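Local coordinates for group B streptococcal R4 surface protein (Streptococcus agalactiae, PDB 6S5X) that is a repetitive, cell-wall-anchored surface protein implicated in infection, represented here by its most N-terminal Rib domain, of immunoglobulin-like fold, at residues Q17-G22 against V77-P82; K57-V62 against V73-K78. All coordinates share one frame; numbering follows the deposited sequence.

Contact 1 of 2, residues Q17-G22 against V77-P82; sequences QQVNVG and VKVVDP
Val19 N donates to Lys78 O at 2.8 Å, and the same carbonyl oxygen receives a CA-H...O contact from Gln18 CA at 3.2 Å, so two neighbouring residues of 17-20 grip one acceptor. Lys78 N in turn gives its hydrogen to Gln17 O (2.8 Å). The alternation continues through Val80 N to Val19 O and Val21 N to Val80 O, the last bond more bent, with an N-H...O angle of 146°. This ladder, with N-to-C directions 29° apart, is the evidence for a parallel pair. On the face of Val19, chi1 of -56° turns CG1 away from the carbonyl carbon, which leaves CG2 to touch both Val77 CG1 and Val79 CG2 at 4.0 Å. The other face is more exposed: Gln18 lies alongside Lys78 and runs at about a right angle to Val80, Gln18 CD 3.9 Å from Val80 CG1, while Asn20 OD1 rests on Val80 CG2 at 3.3 Å. The amide of Gln17 turns elsewhere, its NE2 bonding to Ser30 OG and Lys26 O. Strand 17-20 forms one outer edge of the four-stranded mixed sheet; strand 70-80 separates it from 55-64, and nearby loops meet Val21 through Pro54 and Val79 through Thr51.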
loop_
_atom_site.group_PDB
_atom_site.type_symbol
_atom_site.label_atom_id
_atom_site.label_comp_id
_atom_site.label_asym_id
_atom_site.label_seq_id
_atom_site.Cartn_x
_atom_site.Cartn_y
_atom_site.Cartn_z
ATOM N N GLN A 17 6.045 5.178 -5.576
ATOM C CA GLN A 17 6.545 6.382 -4.939
ATOM C C GLN A 17 8.059 6.350 -4.979
ATOM O O GLN A 17 8.680 5.301 -5.178
ATOM C CB GLN A 17 5.977 6.558 -3.502
ATOM C CG GLN A 17 6.263 5.493 -2.477
ATOM C CD GLN A 17 5.838 5.937 -1.048
ATOM O OE1 GLN A 17 6.258 6.979 -0.545
ATOM N NE2 GLN A 17 4.995 5.140 -0.419
ATOM N N GLN A 18 8.628 7.548 -4.894
ATOM C CA GLN A 18 10.070 7.744 -4.933
ATOM C C GLN A 18 10.477 8.386 -3.623
ATOM O O GLN A 18 9.816 9.327 -3.154
ATOM C CB GLN A 18 10.470 8.610 -6.114
ATOM C CG GLN A 18 11.970 8.824 -6.186
ATOM C CD GLN A 18 12.361 9.707 -7.331
ATOM O OE1 GLN A 18 12.148 9.362 -8.486
ATOM N NE2 GLN A 18 12.933 10.869 -7.016
ATOM N N VAL A 19 11.550 7.868 -3.023
ATOM C CA VAL A 19 12.076 8.422 -1.787
ATOM C C VAL A 19 13.596 8.457 -1.881
ATOM O O VAL A 19 14.206 7.784 -2.713
ATOM C CB VAL A 19 11.646 7.647 -0.519
ATOM C CG1 VAL A 19 10.105 7.559 -0.420
ATOM C CG2 VAL A 19 12.263 6.250 -0.479
ATOM N N ASN A 20 14.200 9.238 -0.988
ATOM C CA ASN A 20 15.648 9.297 -0.891
ATOM C C ASN A 20 16.156 8.207 0.041
ATOM O O ASN A 20 15.440 7.701 0.917
ATOM C CB ASN A 20 16.093 10.663 -0.389
ATOM C CG ASN A 20 15.739 11.771 -1.351
ATOM O OD1 ASN A 20 15.788 11.593 -2.559
ATOM N ND2 ASN A 20 15.309 12.901 -0.810
ATOM N N VAL A 21 17.417 7.835 -0.165
ATOM C CA VAL A 21 18.062 6.883 0.728
ATOM C C VAL A 21 17.832 7.297 2.171
ATOM O O VAL A 21 17.987 8.470 2.525
ATOM C CB VAL A 21 19.573 6.790 0.444
ATOM C CG1 VAL A 21 20.261 6.009 1.540
ATOM C CG2 VAL A 21 19.819 6.101 -0.909
ATOM N N GLY A 22 17.467 6.334 3.009
ATOM C CA GLY A 22 17.271 6.567 4.416
ATOM C C GLY A 22 15.877 7.012 4.821
ATOM O O GLY A 22 15.542 6.925 6.002
ATOM N N VAL A 77 8.768 0.864 -4.570
ATOM C CA VAL A 77 9.292 2.071 -3.951
ATOM C C VAL A 77 10.655 2.333 -4.563
ATOM O O VAL A 77 11.586 1.541 -4.367
ATOM C CB VAL A 77 9.388 1.941 -2.434
ATOM C CG1 VAL A 77 10.015 3.176 -1.854
ATOM C CG2 VAL A 77 7.995 1.766 -1.839
ATOM N N LYS A 78 10.785 3.436 -5.300
ATOM C CA LYS A 78 12.056 3.779 -5.928
ATOM C C LYS A 78 12.872 4.613 -4.947
ATOM O O LYS A 78 12.394 5.640 -4.454
ATOM C CB LYS A 78 11.841 4.534 -7.237
ATOM C CG LYS A 78 13.156 4.869 -7.977
ATOM C CD LYS A 78 12.920 5.672 -9.263
ATOM C CE LYS A 78 14.242 5.986 -9.956
ATOM N NZ LYS A 78 14.068 6.853 -11.158
ATOM N N VAL A 79 14.066 4.136 -4.611
ATOM C CA VAL A 79 14.965 4.826 -3.688
ATOM C C VAL A 79 16.092 5.429 -4.504
ATOM O O VAL A 79 16.733 4.731 -5.298
ATOM C CB VAL A 79 15.521 3.888 -2.606
ATOM C CG1 VAL A 79 16.369 4.683 -1.622
ATOM C CG2 VAL A 79 14.363 3.173 -1.911
ATOM N N VAL A 80 16.316 6.719 -4.335
ATOM C CA VAL A 80 17.361 7.415 -5.074
ATOM C C VAL A 80 18.360 8.011 -4.095
ATOM O O VAL A 80 18.007 8.444 -2.995
ATOM C CB VAL A 80 16.785 8.523 -5.993
ATOM C CG1 VAL A 80 15.775 7.946 -6.974
ATOM C CG2 VAL A 80 16.139 9.610 -5.167
ATOM N N ASP A 81 19.621 8.080 -4.533
ATOM C CA ASP A 81 20.657 8.805 -3.807
ATOM C C ASP A 81 20.604 10.272 -4.220
ATOM O O ASP A 81 20.843 10.575 -5.394
ATOM C CB ASP A 81 22.019 8.193 -4.134
ATOM C CG ASP A 81 23.170 8.973 -3.566
ATOM O OD1 ASP A 81 22.940 10.066 -3.012
ATOM O OD2 ASP A 81 24.310 8.477 -3.674
ATOM N N PRO A 82 20.342 11.222 -3.296
ATOM C CA PRO A 82 20.252 12.649 -3.665
ATOM C C PRO A 82 21.582 13.432 -3.747
ATOM O O PRO A 82 22.577 12.950 -4.299
ATOM C CB PRO A 82 19.368 13.206 -2.564
ATOM C CG PRO A 82 19.789 12.399 -1.318
ATOM C CD PRO A 82 20.162 11.016 -1.839
#

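Contact 2 of 2, residues K57-V62 against V73-K78; sequences KPAKVV and VDVTVK
Lys60 runs alongside Asp74 and curls its tip back to it at a non-hydrogen-bonded pair of the sheet, with Lys60 CA close to Val73 O at 3.3 Å. From CB, which stays 4.0 Å from Val73 O, the chain runs to CG, placed anti to the carbonyl carbon and 3.3 Å from Asp74 OD1. Bends at its last two torsions then wrap CD and CE around that same oxygen before NZ closes a salt bridge to Asp74 OD1 at 2.8 Å. NZ arrives on the syn side of the carboxylate but 33° out of its plane, and both chains leave the same face of the sheet. A water donates to both Asp74 OD1 and Ala59 O, tying the ion pair to the backbone; OD1 thus has two hydrogen-bonding partners, and the ammonium probably stabilises its negative charge.

The strands are the two arms of a beta hairpin, 55-64 and 70-80, in the immunoglobulin-like Rib domain. Three hydrogen-bonded pairs set its register: Lys57 with Val77, Ala59 with Val75, and Val61 with Val73. The N-to-C directions of segments 57-62 and 73-78 differ by 139°, well short of an exact antiparallel alignment. Val75 N to Ala59 O is nearly straight, with an N-H...O angle of 178°.

Through the sheet from the ion pair the chemistry is mostly apolar. Val75 CG2 meets Ala59 CB at 4.0 Å and lies 4.3 Å from Val61 CG2. Phe45 of strand 42-45 touches both Ala59 and Val61 there. The exception on this face is Lys57, at the start of segment 57-62: it brings CB within 3.4 Å of Val77 O, then bends away so that NZ bonds to Thr53 O.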
loop_
_atom_site.group_PDB
_atom_site.type_symbol
_atom_site.label_atom_id
_atom_site.label_comp_id
_atom_site.label_asym_id
_atom_site.label_seq_id
_atom_site.Cartn_x
_atom_site.Cartn_y
_atom_site.Cartn_z
ATOM N N LYS A 57 12.585 -1.026 -5.148
ATOM C CA LYS A 57 12.292 -1.988 -4.111
ATOM C C LYS A 57 10.861 -2.472 -4.279
ATOM O O LYS A 57 9.934 -1.666 -4.123
ATOM C CB LYS A 57 12.462 -1.348 -2.731
ATOM C CG LYS A 57 13.736 -0.513 -2.543
ATOM C CD LYS A 57 14.978 -1.306 -2.726
ATOM C CE LYS A 57 16.191 -0.372 -2.548
ATOM N NZ LYS A 57 17.455 -1.039 -2.222
ATOM N N PRO A 58 10.615 -3.756 -4.540
ATOM C CA PRO A 58 9.230 -4.230 -4.561
ATOM C C PRO A 58 8.689 -4.299 -3.157
ATOM O O PRO A 58 9.413 -4.627 -2.209
ATOM C CB PRO A 58 9.322 -5.617 -5.192
ATOM C CG PRO A 58 10.730 -6.074 -4.883
ATOM C CD PRO A 58 11.576 -4.828 -4.865
ATOM N N ALA A 59 7.402 -3.975 -3.030
ATOM C CA ALA A 59 6.735 -3.961 -1.745
ATOM C C ALA A 59 5.293 -4.383 -1.950
ATOM O O ALA A 59 4.783 -4.371 -3.072
ATOM C CB ALA A 59 6.801 -2.582 -1.100
ATOM N N LYS A 60 4.631 -4.744 -0.851
ATOM C CA LYS A 60 3.215 -5.091 -0.898
ATOM C C LYS A 60 2.476 -4.261 0.137
ATOM O O LYS A 60 2.914 -4.180 1.291
ATOM C CB LYS A 60 2.994 -6.588 -0.636
ATOM C CG LYS A 60 3.598 -7.530 -1.676
ATOM C CD LYS A 60 3.278 -8.981 -1.335
ATOM C CE LYS A 60 1.781 -9.274 -1.399
ATOM N NZ LYS A 60 1.221 -9.088 -2.775
ATOM N N VAL A 61 1.379 -3.625 -0.266
ATOM C CA VAL A 61 0.518 -2.906 0.670
ATOM C C VAL A 61 -0.675 -3.806 0.991
ATOM O O VAL A 61 -1.364 -4.290 0.084
ATOM C CB VAL A 61 0.061 -1.553 0.112
ATOM C CG1 VAL A 61 -0.856 -0.871 1.085
ATOM C CG2 VAL A 61 1.253 -0.662 -0.191
ATOM N N VAL A 62 -0.874 -4.059 2.275
ATOM C CA VAL A 62 -2.030 -4.792 2.775
ATOM C C VAL A 62 -3.095 -3.782 3.180
ATOM O O VAL A 62 -2.859 -2.907 4.020
ATOM C CB VAL A 62 -1.659 -5.700 3.954
ATOM C CG1 VAL A 62 -2.890 -6.444 4.420
ATOM C CG2 VAL A 62 -0.597 -6.674 3.545
ATOM N N VAL A 73 -1.880 -5.060 -2.704
ATOM C CA VAL A 73 -1.459 -4.375 -3.911
ATOM C C VAL A 73 0.050 -4.508 -3.992
ATOM O O VAL A 73 0.737 -4.320 -2.981
ATOM C CB VAL A 73 -1.882 -2.893 -3.882
ATOM C CG1 VAL A 73 -1.543 -2.210 -5.168
ATOM C CG2 VAL A 73 -3.401 -2.792 -3.554
ATOM N N ASP A 74 0.551 -4.916 -5.157
ATOM C CA ASP A 74 1.985 -4.945 -5.415
ATOM C C ASP A 74 2.425 -3.569 -5.897
ATOM O O ASP A 74 1.856 -3.036 -6.856
ATOM C CB ASP A 74 2.335 -5.997 -6.474
ATOM C CG ASP A 74 2.135 -7.420 -5.979
ATOM O OD1 ASP A 74 2.533 -7.714 -4.834
ATOM O OD2 ASP A 74 1.547 -8.228 -6.726
ATOM N N VAL A 75 3.459 -3.004 -5.277
ATOM C CA VAL A 75 3.963 -1.694 -5.673
ATOM C C VAL A 75 5.488 -1.706 -5.706
ATOM O O VAL A 75 6.143 -2.674 -5.332
ATOM C CB VAL A 75 3.482 -0.556 -4.739
ATOM C CG1 VAL A 75 1.965 -0.560 -4.637
ATOM C CG2 VAL A 75 4.095 -0.687 -3.375
ATOM N N THR A 76 6.038 -0.597 -6.174
ATOM C CA THR A 76 7.471 -0.360 -6.224
ATOM C C THR A 76 7.776 0.915 -5.451
ATOM O O THR A 76 7.123 1.937 -5.663
ATOM C CB THR A 76 7.958 -0.185 -7.664
ATOM O OG1 THR A 76 7.686 -1.364 -8.424
ATOM C CG2 THR A 76 9.456 0.068 -7.658
ATOM N N VAL A 77 8.768 0.864 -4.570
ATOM C CA VAL A 77 9.292 2.071 -3.951
ATOM C C VAL A 77 10.655 2.333 -4.563
ATOM O O VAL A 77 11.586 1.541 -4.367
ATOM C CB VAL A 77 9.388 1.941 -2.434
ATOM C CG1 VAL A 77 10.015 3.176 -1.854
ATOM C CG2 VAL A 77 7.995 1.766 -1.839
ATOM N N LYS A 78 10.785 3.436 -5.300
ATOM C CA LYS A 78 12.056 3.779 -5.928
ATOM C C LYS A 78 12.872 4.613 -4.947
ATOM O O LYS A 78 12.394 5.640 -4.454
ATOM C CB LYS A 78 11.841 4.534 -7.237
ATOM C CG LYS A 78 13.156 4.869 -7.977
ATOM C CD LYS A 78 12.920 5.672 -9.263
ATOM C CE LYS A 78 14.242 5.986 -9.956
ATOM N NZ LYS A 78 14.068 6.853 -11.158
HETATM O O HOH W 1 5.580 -6.792 -4.324
#

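How the contacts relate
Strand 70-80 serves both contacts, which share Val77 and Lys78: its last four residues, 77-80, pair in parallel with 17-20 in contact 1, while its middle pairs antiparallel with 55-64 in contact 2. Their centres are about 13 Å apart, and contact 2 lies nearer the middle of the chain, its centre about 7 Å from the chain's centre against about 16 Å. Both are partly buried and set valines on one sheet face. The opposite face differs: contact 2 has a salt bridge there, whereas in contact 1 amide and aliphatic groups meet by packing. The two also touch directly, Val79 CG2 meeting Lys57 CG at 3.8 Å, which continues the side-chain packing across three adjacent strands.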